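Local coordinates for double stranded RNA binding protein A (Xenopus laevis, PDB 1DI2), which binds double-stranded RNA through a dsRNA-binding domain, the second of its kind in the protein, at residues M1-W15 with K56-K68. The protein carries 1 engineered substitution. Sequence-based numbering, arbitrary orientation.
Sequences MPVGSLQELAVQKGW and KRVAAEKLLTKFK. Engineered in segment 1-15: Met1 (natural residue Asn).
Leu64 packs as a knob against helix 2-13, in a hole formed by Pro2, Ser5, Leu6 and Leu9. Its CB leads toward the other helix, and CG lies anti to the carbonyl carbon (chi1 -70°), from where the two methyls part. CD1 turns to the first turn, 3.6 Å from the carbonyl O of Pro2 and 4.1 Å from CB of Ser5; CD2 meets Leu6 and Leu9, 3.8 Å from Leu6 CD1 and a little farther from Leu9 CD2. A branched, wholly apolar leucine suits this fork.

Pro2 returns the gesture as a knob among Arg57, Ala60, Glu61 and Leu64. Proline fits a helical first turn, where no backbone N-H is needed, and its compact ring presents CD over the centre of one guanidinium face of Arg57, 3.6 Å from CZ. Glu61, one helical turn on, brings its carboxylate to the same guanidinium, a pairing modelled too short for its geometry to be relied on. Small Ala60 lets the backbones close in: its CB lies 3.8 Å from Val3 N. Val3 in turn lays CG1 against CE of Lys56, whose extended aliphatic chain crosses it at about a right angle.

Where the axes diverge, at 47°, a larger residue spans the gap. Phe67 receives CD2 of Leu9 over the centre of one face, a CH-pi contact 3.7 Å from the ring centroid, while Trp15 CH2 approaches Phe67 CE1 obliquely. Trp15 follows Gly14, whose positive phi closes helix 2-13 in a Schellman motif. Deeper down, Leu6 CD1 meets Leu63 CD2 at 3.5 Å, and both leucines also touch Cys38 of the sheet. Two helices packed side by side on one face of a three-stranded antiparallel sheet form the alpha-beta-beta-beta-alpha fold of the dsRNA-binding domain.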
# COMPACT_ATOMS: atom_id res chain seq x y z
N MET E 1 3.97 -12.31 -3.00
CA MET E 1 3.46 -12.77 -1.68
C MET E 1 4.61 -13.26 -0.82
O MET E 1 4.95 -14.45 -0.82
CB MET E 1 2.45 -13.90 -1.87
CG MET E 1 1.73 -14.30 -0.60
SD MET E 1 0.63 -15.68 -0.91
CE MET E 1 -0.29 -15.05 -2.33
N PRO E 2 5.24 -12.35 -0.06
CA PRO E 2 6.37 -12.65 0.82
C PRO E 2 5.97 -13.57 1.97
O PRO E 2 6.61 -14.59 2.22
CB PRO E 2 6.79 -11.27 1.31
CG PRO E 2 6.35 -10.37 0.19
CD PRO E 2 4.99 -10.90 -0.11
N VAL E 3 4.90 -13.19 2.67
CA VAL E 3 4.41 -13.98 3.80
C VAL E 3 4.19 -15.42 3.36
O VAL E 3 4.61 -16.36 4.04
CB VAL E 3 3.09 -13.41 4.34
CG1 VAL E 3 2.60 -14.24 5.51
CG2 VAL E 3 3.28 -11.96 4.76
N GLY E 4 3.53 -15.59 2.22
CA GLY E 4 3.27 -16.93 1.72
C GLY E 4 4.53 -17.67 1.31
O GLY E 4 4.69 -18.87 1.59
N SER E 5 5.44 -16.97 0.64
CA SER E 5 6.68 -17.58 0.20
C SER E 5 7.53 -18.01 1.39
O SER E 5 8.17 -19.06 1.35
CB SER E 5 7.46 -16.63 -0.70
OG SER E 5 6.78 -16.44 -1.93
N LEU E 6 7.52 -17.21 2.45
CA LEU E 6 8.29 -17.54 3.64
C LEU E 6 7.70 -18.78 4.33
O LEU E 6 8.44 -19.67 4.77
CB LEU E 6 8.31 -16.36 4.61
CG LEU E 6 9.03 -16.66 5.93
CD1 LEU E 6 10.48 -17.05 5.64
CD2 LEU E 6 9.00 -15.45 6.84
N GLN E 7 6.37 -18.85 4.41
CA GLN E 7 5.73 -20.00 5.04
C GLN E 7 6.08 -21.28 4.31
O GLN E 7 6.40 -22.30 4.94
CB GLN E 7 4.20 -19.84 5.07
CG GLN E 7 3.47 -21.05 5.64
CD GLN E 7 1.98 -20.82 5.81
OE1 GLN E 7 1.55 -19.92 6.54
NE2 GLN E 7 1.17 -21.64 5.15
N GLU E 8 6.03 -21.24 2.97
CA GLU E 8 6.34 -22.41 2.15
C GLU E 8 7.77 -22.86 2.33
O GLU E 8 8.05 -24.07 2.37
CB GLU E 8 6.04 -22.10 0.68
CG GLU E 8 4.55 -22.15 0.35
CD GLU E 8 4.26 -21.66 -1.05
OE1 GLU E 8 4.95 -22.08 -1.99
OE2 GLU E 8 3.32 -20.86 -1.20
N LEU E 9 8.68 -21.89 2.43
CA LEU E 9 10.09 -22.18 2.66
C LEU E 9 10.21 -22.99 3.94
O LEU E 9 10.79 -24.08 3.95
CB LEU E 9 10.87 -20.87 2.81
CG LEU E 9 12.36 -20.97 3.16
CD1 LEU E 9 13.08 -21.71 2.05
CD2 LEU E 9 12.97 -19.58 3.35
N ALA E 10 9.66 -22.45 5.03
CA ALA E 10 9.70 -23.09 6.34
C ALA E 10 9.15 -24.52 6.30
O ALA E 10 9.80 -25.46 6.77
CB ALA E 10 8.90 -22.25 7.38
N VAL E 11 7.97 -24.68 5.72
CA VAL E 11 7.34 -25.99 5.62
C VAL E 11 8.21 -26.94 4.81
O VAL E 11 8.34 -28.12 5.15
CB VAL E 11 5.93 -25.89 4.98
CG1 VAL E 11 5.37 -27.29 4.71
CG2 VAL E 11 4.98 -25.15 5.94
N GLN E 12 8.80 -26.43 3.74
CA GLN E 12 9.65 -27.26 2.89
C GLN E 12 10.93 -27.65 3.61
O GLN E 12 11.42 -28.77 3.47
CB GLN E 12 9.94 -26.50 1.58
CG GLN E 12 10.87 -27.19 0.59
CD GLN E 12 12.34 -26.94 0.88
OE1 GLN E 12 12.88 -27.41 1.88
NE2 GLN E 12 12.99 -26.17 0.01
N LYS E 13 11.46 -26.72 4.40
CA LYS E 13 12.69 -26.93 5.17
C LYS E 13 12.48 -27.74 6.44
O LYS E 13 13.45 -28.21 7.04
CB LYS E 13 13.29 -25.58 5.56
CG LYS E 13 13.92 -24.77 4.42
CD LYS E 13 15.25 -25.35 3.99
CE LYS E 13 15.93 -24.48 2.94
NZ LYS E 13 17.28 -24.99 2.57
N GLY E 14 11.23 -27.89 6.87
CA GLY E 14 10.96 -28.61 8.11
C GLY E 14 11.14 -27.71 9.33
O GLY E 14 11.39 -28.19 10.44
N TRP E 15 11.04 -26.40 9.14
CA TRP E 15 11.18 -25.46 10.24
C TRP E 15 9.81 -25.20 10.86
O TRP E 15 8.79 -25.37 10.20
CB TRP E 15 11.73 -24.11 9.76
CG TRP E 15 13.05 -24.14 9.03
CD1 TRP E 15 14.02 -25.10 9.13
CD2 TRP E 15 13.59 -23.10 8.20
NE1 TRP E 15 15.14 -24.71 8.41
CE2 TRP E 15 14.90 -23.49 7.84
CE3 TRP E 15 13.10 -21.87 7.73
CZ2 TRP E 15 15.72 -22.70 7.03
CZ3 TRP E 15 13.92 -21.08 6.93
CH2 TRP E 15 15.21 -21.50 6.59
N LYS E 56 3.96 -6.39 8.27
CA LYS E 56 4.17 -7.84 8.24
C LYS E 56 4.79 -8.28 6.92
O LYS E 56 5.68 -9.14 6.88
CB LYS E 56 2.83 -8.57 8.45
CG LYS E 56 2.95 -10.10 8.38
CD LYS E 56 1.59 -10.80 8.48
CE LYS E 56 1.74 -12.32 8.44
NZ LYS E 56 0.43 -13.06 8.39
N ARG E 57 4.32 -7.70 5.82
CA ARG E 57 4.82 -8.03 4.50
C ARG E 57 6.30 -7.64 4.41
O ARG E 57 7.13 -8.38 3.90
CB ARG E 57 3.99 -7.28 3.44
CG ARG E 57 4.10 -7.77 2.00
CD ARG E 57 3.09 -7.00 1.13
NE ARG E 57 2.78 -7.66 -0.14
CZ ARG E 57 3.61 -7.75 -1.18
NH1 ARG E 57 4.82 -7.21 -1.12
NH2 ARG E 57 3.22 -8.39 -2.27
N VAL E 58 6.63 -6.46 4.92
CA VAL E 58 8.00 -5.95 4.88
C VAL E 58 8.94 -6.83 5.71
O VAL E 58 10.05 -7.15 5.28
CB VAL E 58 8.05 -4.49 5.37
CG1 VAL E 58 9.50 -4.01 5.50
CG2 VAL E 58 7.28 -3.60 4.37
N ALA E 59 8.48 -7.23 6.90
CA ALA E 59 9.27 -8.10 7.76
C ALA E 59 9.54 -9.43 7.05
O ALA E 59 10.65 -9.94 7.08
CB ALA E 59 8.53 -8.33 9.08
N ALA E 60 8.52 -9.98 6.39
CA ALA E 60 8.70 -11.26 5.68
C ALA E 60 9.66 -11.12 4.49
O ALA E 60 10.50 -11.99 4.28
CB ALA E 60 7.34 -11.81 5.20
N GLU E 61 9.53 -10.05 3.73
CA GLU E 61 10.41 -9.82 2.59
C GLU E 61 11.87 -9.67 3.04
O GLU E 61 12.79 -10.20 2.40
CB GLU E 61 9.99 -8.57 1.80
CG GLU E 61 8.59 -8.69 1.21
CD GLU E 61 8.14 -7.47 0.41
OE1 GLU E 61 8.92 -6.50 0.27
OE2 GLU E 61 7.00 -7.48 -0.09
N LYS E 62 12.08 -8.94 4.13
CA LYS E 62 13.44 -8.76 4.63
C LYS E 62 14.05 -10.08 5.07
O LYS E 62 15.23 -10.34 4.84
CB LYS E 62 13.47 -7.80 5.82
CG LYS E 62 13.24 -6.34 5.48
CD LYS E 62 13.51 -5.50 6.71
CE LYS E 62 13.41 -4.03 6.40
NZ LYS E 62 13.68 -3.23 7.63
N LEU E 63 13.24 -10.92 5.70
CA LEU E 63 13.74 -12.20 6.18
C LEU E 63 14.15 -13.10 5.01
O LEU E 63 15.17 -13.78 5.08
CB LEU E 63 12.70 -12.86 7.08
CG LEU E 63 13.26 -13.97 7.96
CD1 LEU E 63 12.62 -13.93 9.32
CD2 LEU E 63 13.07 -15.31 7.28
N LEU E 64 13.36 -13.08 3.93
CA LEU E 64 13.66 -13.86 2.74
C LEU E 64 14.95 -13.36 2.10
O LEU E 64 15.76 -14.14 1.60
CB LEU E 64 12.51 -13.76 1.74
CG LEU E 64 11.23 -14.48 2.17
CD1 LEU E 64 10.09 -14.13 1.23
CD2 LEU E 64 11.52 -15.98 2.15
N THR E 65 15.12 -12.04 2.10
CA THR E 65 16.30 -11.41 1.54
C THR E 65 17.51 -11.78 2.43
O THR E 65 18.62 -11.99 1.91
CB THR E 65 16.12 -9.88 1.45
OG1 THR E 65 15.25 -9.57 0.35
CG2 THR E 65 17.46 -9.17 1.28
N LYS E 66 17.30 -11.89 3.73
CA LYS E 66 18.40 -12.28 4.61
C LYS E 66 18.68 -13.76 4.41
O LYS E 66 19.82 -14.22 4.57
CB LYS E 66 18.07 -12.01 6.08
CG LYS E 66 19.24 -12.28 7.02
CD LYS E 66 18.93 -11.84 8.44
CE LYS E 66 20.12 -12.12 9.35
NZ LYS E 66 19.85 -11.70 10.74
N PHE E 67 17.64 -14.49 4.04
CA PHE E 67 17.79 -15.92 3.83
C PHE E 67 18.61 -16.22 2.59
O PHE E 67 19.41 -17.16 2.60
CB PHE E 67 16.42 -16.60 3.69
CG PHE E 67 16.50 -18.04 3.24
CD1 PHE E 67 17.01 -19.04 4.08
CD2 PHE E 67 16.14 -18.39 1.93
CE1 PHE E 67 17.15 -20.36 3.62
CE2 PHE E 67 16.28 -19.71 1.47
CZ PHE E 67 16.79 -20.69 2.32
N LYS E 68 18.39 -15.46 1.52
CA LYS E 68 19.12 -15.66 0.27
C LYS E 68 20.58 -15.29 0.47
O LYS E 68 21.46 -15.74 -0.27
CB LYS E 68 18.53 -14.80 -0.85
CG LYS E 68 17.12 -15.17 -1.25
CD LYS E 68 16.66 -14.33 -2.43
CE LYS E 68 15.26 -14.72 -2.89
NZ LYS E 68 14.83 -13.92 -4.07